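Local coordinates for ABC transporter substrate-binding protein (Rhizobium radiobacter, PDB 6TFX) that binds mannopinic acid, a mannityl-opine, as the solute-binding protein of an ABC transporter and probably delivers it for import into the bacterium, at residues T4-G9 against E488-K493; A11-T16 against A336-G341; A38-A43 against W69-R74; F42-A47 against S51-L56; S344-I349 against L360-V365. All blocks are in the same frame, centred on the assembly; numbering follows the deposited sequence.

How the contacts relate
Contacts 1, 3 and 5 are largely buried and made almost wholly of hydrocarbon; contact 4 lies at the surface and is the most polar, with a serine hydroxyl at its centre. Contacts 3 and 4 share Phe-42 and Ala-43 and meet along strands 40-41 and 53-54, their centres about 10 Å apart. Contacts 2 and 5 both use helix 340-353, on the other side of the chain's centre from contacts 3 and 4. Contact 2, partly buried, is the one that includes residues of the opine pocket. Contact 1 joins the two chain ends, so the other four are nested within its loop, and it touches contact 4 through Gln-489 and Pro-44.

Contact 1 of 5, residues T4-G9 against E488-K493; sequences TELSMG and EQTYFK
Phe-492, near the C-terminus, sets its ring against the backbone of Glu-5 and Leu-6 on strand 5-10, bringing the two ends of the chain together. The tight part is small. CE2 of Phe-492 lies 3.5 Å from the carbonyl O of Glu-5, which approaches the ring obliquely, and the same CE2 is 4.0 Å from CA of Leu-6, an atom at the ring edge and near its plane. The side chains of Leu-6 and Phe-492 cross at about a right angle, CB of Leu-6 standing 4.0 Å from CE2 of Phe-492. With CG of Phe-492 anti to its carbonyl carbon (chi1 -78°), the ring reaches across to the strand. Packing is looser toward Thr-490: in the conformer given, CD1 of Leu-6 comes no nearer to CG2 of Thr-490 than 4.3 Å, while the Thr-490 hydroxyl is hydrogen-bonded to the backbone N of Thr-487. On the solvent side, exposed Glu-5 starts its side chain away from the C-terminal segment and contributes chiefly its backbone. Leu-470, on the strand paired with 491-492, touches Leu-6, Thr-490 and Phe-492 alike, and Lys-3 makes a cation-pi contact with the Phe-492 ring. The two ends are thus joined here by apolar packing rather than by strand pairing, with a backbone carbonyl of strand 5-10 set close to the ring.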
# COMPACT_ATOMS: atom_id res chain seq x y z
N THR A 4 18.58 4.54 -23.23
CA THR A 4 18.66 4.83 -21.80
C THR A 4 17.39 5.52 -21.27
O THR A 4 17.36 5.94 -20.12
CB THR A 4 19.92 5.67 -21.48
OG1 THR A 4 19.79 6.93 -22.14
CG2 THR A 4 21.24 4.96 -21.87
N GLU A 5 16.34 5.65 -22.11
CA GLU A 5 15.08 6.28 -21.72
C GLU A 5 14.00 5.20 -21.57
O GLU A 5 13.76 4.46 -22.54
CB GLU A 5 14.65 7.35 -22.73
CG GLU A 5 15.70 8.44 -22.93
CD GLU A 5 15.28 9.70 -23.68
OE1 GLU A 5 14.24 9.67 -24.37
OE2 GLU A 5 16.01 10.71 -23.57
N LEU A 6 13.39 5.12 -20.38
CA LEU A 6 12.33 4.15 -20.08
C LEU A 6 10.98 4.85 -20.03
O LEU A 6 10.82 5.84 -19.32
CB LEU A 6 12.59 3.44 -18.74
CG LEU A 6 11.70 2.23 -18.41
CD1 LEU A 6 12.42 1.27 -17.50
CD2 LEU A 6 10.41 2.65 -17.73
N SER A 7 9.98 4.33 -20.79
CA SER A 7 8.63 4.88 -20.78
C SER A 7 7.74 3.83 -20.11
O SER A 7 7.77 2.65 -20.49
CB SER A 7 8.12 5.19 -22.19
OG SER A 7 8.87 6.25 -22.76
N MET A 8 6.93 4.26 -19.14
CA MET A 8 6.02 3.35 -18.44
C MET A 8 4.62 3.93 -18.33
O MET A 8 4.48 5.12 -18.08
CB MET A 8 6.55 2.92 -17.08
CG MET A 8 6.93 4.03 -16.17
SD MET A 8 7.85 3.41 -14.72
CE MET A 8 6.67 2.36 -13.98
N GLY A 9 3.62 3.08 -18.55
CA GLY A 9 2.22 3.49 -18.51
C GLY A 9 1.57 2.91 -17.28
O GLY A 9 1.68 1.70 -17.05
N GLU A 488 19.25 2.23 -10.01
CA GLU A 488 20.44 2.55 -10.80
C GLU A 488 20.89 1.31 -11.63
O GLU A 488 21.73 1.43 -12.52
CB GLU A 488 21.59 3.06 -9.89
CG GLU A 488 22.34 2.00 -9.08
CD GLU A 488 21.62 1.42 -7.88
OE1 GLU A 488 20.46 1.80 -7.61
OE2 GLU A 488 22.25 0.58 -7.19
N GLN A 489 20.37 0.11 -11.28
CA GLN A 489 20.76 -1.15 -11.95
C GLN A 489 19.90 -1.44 -13.20
O GLN A 489 20.28 -2.26 -14.02
CB GLN A 489 20.61 -2.34 -10.99
CG GLN A 489 21.25 -2.19 -9.60
CD GLN A 489 20.47 -3.00 -8.56
OE1 GLN A 489 20.80 -4.17 -8.30
NE2 GLN A 489 19.42 -2.42 -7.95
N THR A 490 18.70 -0.85 -13.29
CA THR A 490 17.77 -1.10 -14.40
C THR A 490 18.43 -0.75 -15.74
O THR A 490 19.05 0.30 -15.87
CB THR A 490 16.50 -0.30 -14.21
OG1 THR A 490 16.08 -0.46 -12.85
CG2 THR A 490 15.38 -0.74 -15.17
N TYR A 491 18.27 -1.61 -16.73
CA TYR A 491 18.95 -1.38 -18.00
C TYR A 491 18.17 -1.95 -19.19
O TYR A 491 17.31 -2.80 -19.01
CB TYR A 491 20.35 -2.04 -17.92
CG TYR A 491 20.29 -3.55 -17.84
CD1 TYR A 491 20.11 -4.20 -16.62
CD2 TYR A 491 20.37 -4.35 -18.98
CE1 TYR A 491 19.98 -5.58 -16.53
CE2 TYR A 491 20.26 -5.74 -18.91
CZ TYR A 491 20.07 -6.35 -17.68
OH TYR A 491 19.95 -7.72 -17.56
N PHE A 492 18.59 -1.56 -20.42
CA PHE A 492 18.05 -2.11 -21.66
C PHE A 492 19.16 -2.93 -22.34
O PHE A 492 20.35 -2.60 -22.23
CB PHE A 492 17.60 -0.99 -22.61
CG PHE A 492 16.27 -0.41 -22.22
CD1 PHE A 492 15.09 -1.10 -22.46
CD2 PHE A 492 16.19 0.84 -21.60
CE1 PHE A 492 13.86 -0.57 -22.07
CE2 PHE A 492 14.95 1.38 -21.25
CZ PHE A 492 13.80 0.67 -21.49
N LYS A 493 18.76 -4.01 -23.01
CA LYS A 493 19.65 -4.94 -23.70
C LYS A 493 19.71 -4.63 -25.20
O LYS A 493 18.71 -4.23 -25.80
CB LYS A 493 19.11 -6.37 -23.55
CG LYS A 493 19.00 -6.85 -22.11
CD LYS A 493 17.93 -7.91 -21.99
CE LYS A 493 17.63 -8.22 -20.54
NZ LYS A 493 16.53 -9.21 -20.41

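Contact 2 of 5, residues A11-T16 against A336-G341; sequences ASEDVT and ASQLPG. With N72 ((2~{R})-2-[[(3~{R},4~{R},5~{S})-3,4,5,6-tetrakis(oxidanyl)-2-oxidanylidene-hexyl]amino]pentanedioic acid), chain C.
Leu-339 divides its two methyls between protein and ligand: CD1 presses on the carbonyl O of Ala-11 at 3.2 Å, while CD2 faces the bound opine, 3.9 Å from its CAK. The contact lies beside the binding cleft of this periplasmic binding protein, where the loop after strand 5-10 meets the turn from strand 330-337 into helix 340-353. Leu-339 occupies the N-cap position of that helix, and its CG is anti to the backbone N (chi1 178°), an arrangement from which the branched end reaches Ala-11. The methyl of Ala-11 points at the turn and packs on CD1 of Leu-339 and, more loosely, on CD of Pro-340 at 4.2 Å. Toward the rim, Glu-13 and Gln-338 bring their polar ends near one another without bonding. Ser-337 shapes the turn as an ST turn: its OG accepts a nearly straight bond from the backbone N of Leu-339 (168°) and is also bonded to ND1 of His-367. NE2 of that same histidine is hydrogen-bonded to the opine, so Ser-337 is a second-shell partner of a ligand-binding side chain. The loop is also held by Gln-223, whose OE1 accepts the backbone N-H of Ala-11. At the first turn of the helix, the carbonyl O of Gly-341 lies 3.0 Å from the terminal hydroxyl OAB of the opine.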
# COMPACT_ATOMS: atom_id res chain seq x y z
N ALA A 11 -1.85 2.94 -14.21
CA ALA A 11 -3.29 3.11 -13.98
C ALA A 11 -3.46 4.19 -12.92
O ALA A 11 -3.71 3.92 -11.75
CB ALA A 11 -3.91 1.80 -13.51
N SER A 12 -3.28 5.42 -13.35
CA SER A 12 -3.43 6.61 -12.51
C SER A 12 -3.75 7.77 -13.42
O SER A 12 -3.36 7.77 -14.59
CB SER A 12 -2.13 6.91 -11.76
OG SER A 12 -2.27 8.09 -10.99
N GLU A 13 -4.44 8.77 -12.87
CA GLU A 13 -4.81 9.97 -13.61
C GLU A 13 -3.85 11.12 -13.37
O GLU A 13 -3.73 11.98 -14.25
CB GLU A 13 -6.27 10.38 -13.32
CG GLU A 13 -7.27 9.29 -13.71
CD GLU A 13 -8.74 9.67 -13.74
OE1 GLU A 13 -9.04 10.78 -14.23
OE2 GLU A 13 -9.59 8.86 -13.28
N ASP A 14 -3.13 11.14 -12.22
CA ASP A 14 -2.21 12.24 -11.91
C ASP A 14 -1.44 11.96 -10.62
O ASP A 14 -1.70 10.96 -9.95
CB ASP A 14 -3.02 13.56 -11.69
CG ASP A 14 -2.30 14.90 -11.86
OD1 ASP A 14 -1.10 14.91 -12.26
OD2 ASP A 14 -2.93 15.95 -11.58
N VAL A 15 -0.50 12.84 -10.30
CA VAL A 15 0.26 12.86 -9.05
C VAL A 15 -0.66 13.52 -8.02
O VAL A 15 -1.25 14.56 -8.34
CB VAL A 15 1.53 13.78 -9.19
CG1 VAL A 15 2.16 14.12 -7.83
CG2 VAL A 15 2.55 13.18 -10.13
N THR A 16 -0.71 13.00 -6.78
CA THR A 16 -1.43 13.69 -5.71
C THR A 16 -0.39 14.23 -4.75
O THR A 16 -0.35 15.44 -4.52
CB THR A 16 -2.47 12.80 -5.04
OG1 THR A 16 -3.37 12.36 -6.06
CG2 THR A 16 -3.26 13.55 -3.95
N ALA A 336 -17.27 4.87 -5.16
CA ALA A 336 -16.38 3.84 -5.71
C ALA A 336 -15.24 4.42 -6.52
O ALA A 336 -15.46 5.27 -7.37
CB ALA A 336 -17.19 2.87 -6.56
N SER A 337 -14.03 3.92 -6.29
CA SER A 337 -12.89 4.40 -7.07
C SER A 337 -12.98 4.03 -8.56
O SER A 337 -13.44 2.94 -8.91
CB SER A 337 -11.60 3.80 -6.52
OG SER A 337 -10.52 4.10 -7.39
N GLN A 338 -12.47 4.94 -9.42
CA GLN A 338 -12.35 4.75 -10.86
C GLN A 338 -11.01 4.09 -11.25
O GLN A 338 -10.73 3.93 -12.44
CB GLN A 338 -12.60 6.04 -11.65
CG GLN A 338 -14.09 6.37 -11.70
CD GLN A 338 -14.34 7.63 -12.47
OE1 GLN A 338 -13.79 8.69 -12.16
NE2 GLN A 338 -15.18 7.56 -13.49
N LEU A 339 -10.19 3.67 -10.25
CA LEU A 339 -8.99 2.86 -10.56
C LEU A 339 -9.59 1.62 -11.24
O LEU A 339 -10.52 1.03 -10.69
CB LEU A 339 -8.26 2.46 -9.26
CG LEU A 339 -7.03 1.58 -9.43
CD1 LEU A 339 -5.90 2.32 -10.14
CD2 LEU A 339 -6.55 1.07 -8.07
N PRO A 340 -9.18 1.24 -12.47
CA PRO A 340 -9.94 0.20 -13.19
C PRO A 340 -10.12 -1.14 -12.49
O PRO A 340 -11.20 -1.74 -12.63
CB PRO A 340 -9.19 0.05 -14.52
CG PRO A 340 -8.53 1.39 -14.72
CD PRO A 340 -8.14 1.86 -13.34
N GLY A 341 -9.11 -1.58 -11.74
CA GLY A 341 -9.20 -2.84 -11.00
C GLY A 341 -10.23 -2.79 -9.88
O GLY A 341 -10.98 -3.76 -9.69
OAB N72 C . -8.83 -5.36 -8.30
CAF N72 C . -8.42 -4.81 -7.03
CAG N72 C . -7.65 -3.45 -7.06
OAC N72 C . -7.14 -3.13 -8.32
CAH N72 C . -6.74 -3.30 -5.83
OAM N72 C . -6.43 -4.38 -5.03
CAI N72 C . -5.36 -2.71 -5.62
OAD N72 C . -4.58 -2.86 -6.78
CAJ N72 C . -5.42 -1.35 -4.96
OAE N72 C . -6.43 -1.07 -4.26
CAK N72 C . -4.29 -0.32 -5.21
N N72 C . -3.51 -0.10 -4.01
CA N72 C . -3.49 1.14 -3.34
C N72 C . -4.51 2.18 -3.71
O N72 C . -5.69 2.46 -3.24
CB N72 C . -3.27 0.92 -1.84
CG N72 C . -3.72 1.99 -0.84
CD N72 C . -2.90 2.01 0.44
OE1 N72 C . -1.67 1.66 0.46
OE2 N72 C . -3.45 2.39 1.50
OXT N72 C . -3.93 2.82 -4.60

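Contact 3 of 5, residues A38-A43 against W69-R74; sequences ALVRFA and WTFKLR
Leu-39 and Leu-73 both hold CG anti to the carbonyl carbon (chi1 -77° and -51°), which brings their CD2 methyls together at 3.6 Å with the two side chains slanting across each other. The other branch of Leu-39 serves the aromatic neighbour: CD1 sits 4.3 Å above the plane of the Phe-71 ring, over its centre, while CD2 also approaches CB of Phe-71. Val-40 comes to the same ring from another direction, its CG1 near the ring plane and 4.3 Å from CE2 of Phe-71. One ring is thereby met over a face and at its edge by consecutive residues of the short strand 40-41 and the turn before it. All four side chains are buried, and the contact across the two segments is purely apolar. Trp-60 on strand 57-62 meets the Phe-71 ring with planes about 25° apart and also touches Val-40, and Ile-126 on strand 123-128 packs against Phe-71. Leu-39 and Val-40, at the start of strand 40-41, thus pack on strand 68-73, an inner strand of the four-stranded antiparallel sheet 57-62, 68-73, 123-128, 113-118.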
# COMPACT_ATOMS: atom_id res chain seq x y z
N ALA A 38 16.04 5.51 2.45
CA ALA A 38 15.79 5.53 3.89
C ALA A 38 17.08 5.14 4.64
O ALA A 38 18.13 4.95 4.01
CB ALA A 38 14.65 4.56 4.20
N LEU A 39 17.01 4.99 5.97
CA LEU A 39 18.18 4.51 6.72
C LEU A 39 18.59 3.11 6.22
O LEU A 39 19.77 2.82 6.03
CB LEU A 39 17.86 4.44 8.20
CG LEU A 39 17.86 5.80 8.93
CD1 LEU A 39 17.25 5.66 10.33
CD2 LEU A 39 19.28 6.36 9.04
N VAL A 40 17.59 2.25 6.01
CA VAL A 40 17.80 0.86 5.54
C VAL A 40 16.81 0.59 4.42
O VAL A 40 15.90 1.40 4.20
CB VAL A 40 17.65 -0.17 6.71
CG1 VAL A 40 18.69 0.08 7.79
CG2 VAL A 40 16.25 -0.12 7.33
N ARG A 41 16.94 -0.54 3.70
CA ARG A 41 15.97 -0.73 2.65
C ARG A 41 15.69 -2.19 2.47
O ARG A 41 16.52 -3.02 2.81
CB ARG A 41 16.52 -0.17 1.32
CG ARG A 41 17.75 -0.95 0.79
CD ARG A 41 18.01 -0.53 -0.64
NE ARG A 41 19.12 -1.24 -1.26
CZ ARG A 41 19.51 -1.03 -2.51
NH1 ARG A 41 18.86 -0.14 -3.27
NH2 ARG A 41 20.54 -1.70 -3.01
N PHE A 42 14.55 -2.50 1.88
CA PHE A 42 14.28 -3.86 1.45
C PHE A 42 15.29 -4.13 0.30
O PHE A 42 15.65 -3.21 -0.44
CB PHE A 42 12.88 -3.91 0.82
CG PHE A 42 11.82 -3.94 1.89
CD1 PHE A 42 11.36 -2.76 2.47
CD2 PHE A 42 11.23 -5.14 2.26
CE1 PHE A 42 10.39 -2.80 3.48
CE2 PHE A 42 10.24 -5.17 3.25
CZ PHE A 42 9.85 -4.01 3.88
N ALA A 43 15.73 -5.38 0.13
CA ALA A 43 16.60 -5.67 -1.00
C ALA A 43 15.79 -5.41 -2.27
O ALA A 43 14.61 -5.80 -2.33
CB ALA A 43 16.99 -7.15 -0.98
N TRP A 69 19.01 2.37 19.68
CA TRP A 69 19.61 1.99 18.40
C TRP A 69 20.46 3.13 17.87
O TRP A 69 19.99 4.27 17.82
CB TRP A 69 18.52 1.65 17.40
CG TRP A 69 17.77 0.40 17.77
CD1 TRP A 69 16.87 0.24 18.79
CD2 TRP A 69 17.83 -0.86 17.10
NE1 TRP A 69 16.39 -1.04 18.80
CE2 TRP A 69 16.94 -1.74 17.76
CE3 TRP A 69 18.52 -1.32 15.95
CZ2 TRP A 69 16.74 -3.06 17.34
CZ3 TRP A 69 18.32 -2.64 15.54
CH2 TRP A 69 17.44 -3.49 16.23
N THR A 70 21.68 2.81 17.45
CA THR A 70 22.59 3.84 16.93
C THR A 70 22.91 3.52 15.48
O THR A 70 23.38 2.42 15.19
CB THR A 70 23.86 3.94 17.79
OG1 THR A 70 23.46 4.17 19.15
CG2 THR A 70 24.79 5.06 17.34
N PHE A 71 22.59 4.46 14.58
CA PHE A 71 22.82 4.32 13.14
C PHE A 71 23.96 5.20 12.69
O PHE A 71 23.96 6.40 12.98
CB PHE A 71 21.56 4.69 12.34
CG PHE A 71 20.45 3.68 12.51
CD1 PHE A 71 19.62 3.70 13.64
CD2 PHE A 71 20.25 2.68 11.57
CE1 PHE A 71 18.65 2.72 13.83
CE2 PHE A 71 19.25 1.71 11.74
CZ PHE A 71 18.47 1.73 12.88
N LYS A 72 24.94 4.61 11.98
CA LYS A 72 26.08 5.35 11.46
C LYS A 72 25.79 5.63 10.00
O LYS A 72 25.59 4.70 9.21
CB LYS A 72 27.40 4.58 11.65
CG LYS A 72 27.84 4.49 13.12
CD LYS A 72 28.43 5.81 13.63
CE LYS A 72 28.76 5.77 15.11
NZ LYS A 72 29.34 7.06 15.56
N LEU A 73 25.71 6.90 9.65
CA LEU A 73 25.36 7.28 8.29
C LEU A 73 26.53 7.23 7.37
O LEU A 73 27.66 7.52 7.75
CB LEU A 73 24.73 8.68 8.23
CG LEU A 73 23.56 8.95 9.18
CD1 LEU A 73 22.92 10.27 8.85
CD2 LEU A 73 22.52 7.84 9.13
N ARG A 74 26.24 6.90 6.12
CA ARG A 74 27.24 6.94 5.08
C ARG A 74 27.67 8.40 4.89
O ARG A 74 26.80 9.29 4.83
CB ARG A 74 26.62 6.47 3.78
CG ARG A 74 27.13 5.17 3.34
CD ARG A 74 26.46 4.87 2.04
NE ARG A 74 25.54 3.75 2.19
CZ ARG A 74 25.91 2.47 2.14
NH1 ARG A 74 27.19 2.15 1.98
NH2 ARG A 74 25.00 1.51 2.25

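Contact 4 of 5, residues F42-A47 against S51-L56; sequences FAPGSA and SIEADL
Ser-51 gathers the polar interactions between 42-47 and 51-56. Its OG accepts the backbone N-H of Ala-43 at 3.1 Å in a fairly straight bond (162°), placed there by a chi1 of 76° that sets OG between its own backbone N and carbonyl carbon. The same hydroxyl is bonded to the carbonyl O of Asn-48, and OG of Ser-46, bonded to the backbone N of Asn-48, approaches it at 3.3 Å. Among apolar contacts, CD1 of Ile-52 lies over one face of the Phe-42 ring, 4.3 Å above the plane and offset toward the rim; CB of Ala-43 packs on CB of Ser-51 at 3.7 Å. The carboxylate of Glu-53 brings mixed packing: OE1 rests near CB of Ala-43 and OE2 lies 3.9 Å from CD of Pro-44, while OE2 forms a salt bridge with Arg-41. A type II beta turn from Ala-43 to Ser-46, with Gly-45 at its third position, begins the longer connection of a beta hairpin between antiparallel strands 40-41 and 53-54.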
# COMPACT_ATOMS: atom_id res chain seq x y z
N PHE A 42 14.55 -2.50 1.88
CA PHE A 42 14.28 -3.86 1.45
C PHE A 42 15.29 -4.13 0.30
O PHE A 42 15.65 -3.21 -0.44
CB PHE A 42 12.88 -3.91 0.82
CG PHE A 42 11.82 -3.94 1.89
CD1 PHE A 42 11.36 -2.76 2.47
CD2 PHE A 42 11.23 -5.14 2.26
CE1 PHE A 42 10.39 -2.80 3.48
CE2 PHE A 42 10.24 -5.17 3.25
CZ PHE A 42 9.85 -4.01 3.88
N ALA A 43 15.73 -5.38 0.13
CA ALA A 43 16.60 -5.67 -1.00
C ALA A 43 15.79 -5.41 -2.27
O ALA A 43 14.61 -5.80 -2.33
CB ALA A 43 16.99 -7.15 -0.98
N PRO A 44 16.40 -4.79 -3.29
CA PRO A 44 15.67 -4.59 -4.56
C PRO A 44 15.11 -5.93 -5.06
O PRO A 44 15.83 -6.95 -5.11
CB PRO A 44 16.74 -4.04 -5.50
CG PRO A 44 17.70 -3.31 -4.56
CD PRO A 44 17.77 -4.23 -3.35
N GLY A 45 13.82 -5.92 -5.36
CA GLY A 45 13.11 -7.11 -5.82
C GLY A 45 12.50 -7.97 -4.72
O GLY A 45 11.89 -8.99 -5.02
N SER A 46 12.62 -7.54 -3.46
CA SER A 46 12.00 -8.23 -2.33
C SER A 46 11.03 -7.32 -1.58
O SER A 46 11.31 -6.12 -1.41
CB SER A 46 13.04 -8.74 -1.34
OG SER A 46 12.41 -9.43 -0.27
N ALA A 47 9.90 -7.91 -1.11
CA ALA A 47 8.94 -7.20 -0.27
C ALA A 47 9.02 -7.83 1.13
O ALA A 47 8.15 -7.55 1.95
CB ALA A 47 7.52 -7.35 -0.81
N SER A 51 14.83 -9.38 4.11
CA SER A 51 15.86 -8.94 3.16
C SER A 51 16.50 -7.57 3.50
O SER A 51 17.35 -7.11 2.75
CB SER A 51 15.25 -8.85 1.77
OG SER A 51 14.44 -7.69 1.66
N ILE A 52 16.02 -6.90 4.55
CA ILE A 52 16.44 -5.52 4.82
C ILE A 52 17.95 -5.42 4.96
O ILE A 52 18.60 -6.27 5.59
CB ILE A 52 15.65 -4.91 5.99
CG1 ILE A 52 14.21 -4.62 5.50
CG2 ILE A 52 16.31 -3.62 6.50
CD1 ILE A 52 13.18 -4.33 6.56
N GLU A 53 18.51 -4.40 4.28
CA GLU A 53 19.95 -4.17 4.18
C GLU A 53 20.27 -2.67 4.33
O GLU A 53 19.37 -1.83 4.27
CB GLU A 53 20.47 -4.69 2.83
CG GLU A 53 19.75 -4.13 1.61
CD GLU A 53 20.23 -4.58 0.23
OE1 GLU A 53 20.37 -5.80 -0.01
OE2 GLU A 53 20.44 -3.69 -0.62
N ALA A 54 21.56 -2.33 4.43
CA ALA A 54 21.98 -0.92 4.57
C ALA A 54 21.51 -0.03 3.38
O ALA A 54 21.52 -0.47 2.23
CB ALA A 54 23.49 -0.85 4.67
N ASP A 55 21.18 1.25 3.66
CA ASP A 55 20.84 2.23 2.61
C ASP A 55 21.61 3.50 3.02
O ASP A 55 22.85 3.49 2.96
CB ASP A 55 19.31 2.47 2.49
CG ASP A 55 18.83 3.06 1.16
OD1 ASP A 55 19.62 3.05 0.18
OD2 ASP A 55 17.65 3.54 1.10
N LEU A 56 20.94 4.54 3.58
CA LEU A 56 21.69 5.72 4.05
C LEU A 56 22.62 5.34 5.22
O LEU A 56 23.73 5.87 5.32
CB LEU A 56 20.72 6.82 4.49
CG LEU A 56 21.32 8.01 5.23
CD1 LEU A 56 22.28 8.83 4.32
CD2 LEU A 56 20.20 8.89 5.73

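Contact 5 of 5, residues S344-I349 against L360-V365; sequences SLAQLI and LNLQPV
Helix 344-349 and strand 360-365 run nearly antiparallel, their axes 165° apart in direction and 9.5 Å apart at closest approach, as expected where the helix of a beta-alpha-beta crossover lies against the strand that follows it. The unit is strand 330-337, helix 340-353 and strand 358-365, whose two strands pair in parallel. CA atoms come nearest at Ala-346 and Leu-362, where the small side chain of Ala-346 probably helps helix and strand approach. Leu-362 does most of the work: with CG anti to its carbonyl carbon (chi1 -58°), it straddles the alanine methyl, CD1 lying 3.9 Å and CD2 4.1 Å from CB of Ala-346. Toward solvent, the aliphatic part of Gln-347 flanks the same leucine, its CG 4.2 Å from CD1 of Leu-362, although its CB points away from the strand. Further along the helix lies the other pair, looser and buried: in the conformer given, CG2 of Ile-349 stands 4.3 Å from CD2 of Leu-360. Leu-360 continues onto Val-332 and Met-334 of the paired strand, and Leu-383 of strand 381-386 packs against Ala-346 and Ile-349, carrying the hydrophobic layer into the larger sheet. On the helix backbone itself, CD1 of Leu-362 rests 3.8 Å from the carbonyl O of Ala-346.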
# COMPACT_ATOMS: atom_id res chain seq x y z
N SER A 344 -13.79 -2.46 -11.63
CA SER A 344 -14.29 -3.75 -12.12
C SER A 344 -14.66 -4.66 -10.95
O SER A 344 -15.70 -5.31 -11.00
CB SER A 344 -13.27 -4.41 -13.05
OG SER A 344 -12.06 -4.64 -12.37
N LEU A 345 -13.86 -4.65 -9.86
CA LEU A 345 -14.21 -5.45 -8.68
C LEU A 345 -15.57 -5.00 -8.09
O LEU A 345 -16.42 -5.83 -7.78
CB LEU A 345 -13.11 -5.37 -7.61
CG LEU A 345 -13.33 -6.25 -6.36
CD1 LEU A 345 -13.55 -7.74 -6.72
CD2 LEU A 345 -12.14 -6.16 -5.46
N ALA A 346 -15.78 -3.67 -7.98
CA ALA A 346 -17.05 -3.16 -7.44
C ALA A 346 -18.23 -3.60 -8.34
O ALA A 346 -19.30 -3.94 -7.84
CB ALA A 346 -17.01 -1.63 -7.33
N GLN A 347 -18.00 -3.63 -9.66
CA GLN A 347 -19.04 -4.09 -10.60
C GLN A 347 -19.33 -5.58 -10.42
O GLN A 347 -20.48 -6.00 -10.53
CB GLN A 347 -18.64 -3.79 -12.05
CG GLN A 347 -18.79 -2.30 -12.35
CD GLN A 347 -18.03 -1.86 -13.57
OE1 GLN A 347 -17.35 -2.65 -14.23
NE2 GLN A 347 -18.10 -0.58 -13.87
N LEU A 348 -18.30 -6.39 -10.12
CA LEU A 348 -18.53 -7.83 -9.88
C LEU A 348 -19.36 -8.02 -8.61
O LEU A 348 -20.29 -8.83 -8.61
CB LEU A 348 -17.21 -8.58 -9.73
CG LEU A 348 -16.36 -8.69 -11.01
CD1 LEU A 348 -15.05 -9.38 -10.70
CD2 LEU A 348 -17.09 -9.48 -12.13
N ILE A 349 -19.01 -7.29 -7.53
CA ILE A 349 -19.74 -7.35 -6.25
C ILE A 349 -21.20 -6.88 -6.47
O ILE A 349 -22.13 -7.51 -5.96
CB ILE A 349 -19.05 -6.50 -5.16
CG1 ILE A 349 -17.59 -6.95 -4.92
CG2 ILE A 349 -19.87 -6.46 -3.85
CD1 ILE A 349 -16.79 -5.88 -4.27
N LEU A 360 -26.85 -2.34 -5.19
CA LEU A 360 -25.74 -1.45 -4.96
C LEU A 360 -25.66 -0.42 -6.09
O LEU A 360 -25.73 -0.78 -7.27
CB LEU A 360 -24.46 -2.32 -4.89
CG LEU A 360 -23.16 -1.69 -4.52
CD1 LEU A 360 -23.26 -0.92 -3.20
CD2 LEU A 360 -22.08 -2.77 -4.45
N ASN A 361 -25.63 0.86 -5.73
CA ASN A 361 -25.48 1.96 -6.68
C ASN A 361 -24.03 2.44 -6.48
O ASN A 361 -23.61 2.73 -5.36
CB ASN A 361 -26.46 3.10 -6.36
CG ASN A 361 -26.21 4.38 -7.13
OD1 ASN A 361 -26.10 5.48 -6.55
ND2 ASN A 361 -26.11 4.27 -8.44
N LEU A 362 -23.26 2.48 -7.57
CA LEU A 362 -21.86 2.86 -7.50
C LEU A 362 -21.69 4.29 -8.00
O LEU A 362 -22.08 4.58 -9.14
CB LEU A 362 -21.01 1.90 -8.34
CG LEU A 362 -21.11 0.42 -7.93
CD1 LEU A 362 -20.34 -0.45 -8.90
CD2 LEU A 362 -20.58 0.21 -6.52
N GLN A 363 -21.19 5.19 -7.12
CA GLN A 363 -20.97 6.58 -7.52
C GLN A 363 -19.47 6.68 -7.82
O GLN A 363 -18.67 6.66 -6.88
CB GLN A 363 -21.45 7.57 -6.43
CG GLN A 363 -21.09 9.05 -6.72
CD GLN A 363 -21.67 9.64 -8.00
OE1 GLN A 363 -22.80 9.36 -8.39
NE2 GLN A 363 -20.90 10.49 -8.68
N PRO A 364 -19.08 6.70 -9.12
CA PRO A 364 -17.65 6.67 -9.47
C PRO A 364 -16.92 7.98 -9.20
O PRO A 364 -17.44 9.07 -9.47
CB PRO A 364 -17.65 6.34 -10.98
CG PRO A 364 -19.05 5.96 -11.32
CD PRO A 364 -19.92 6.70 -10.33
N VAL A 365 -15.73 7.86 -8.62
CA VAL A 365 -14.91 9.03 -8.31
C VAL A 365 -13.45 8.72 -8.67
O VAL A 365 -12.98 7.59 -8.40
CB VAL A 365 -15.07 9.44 -6.80
CG1 VAL A 365 -14.10 10.55 -6.42
CG2 VAL A 365 -16.50 9.90 -6.49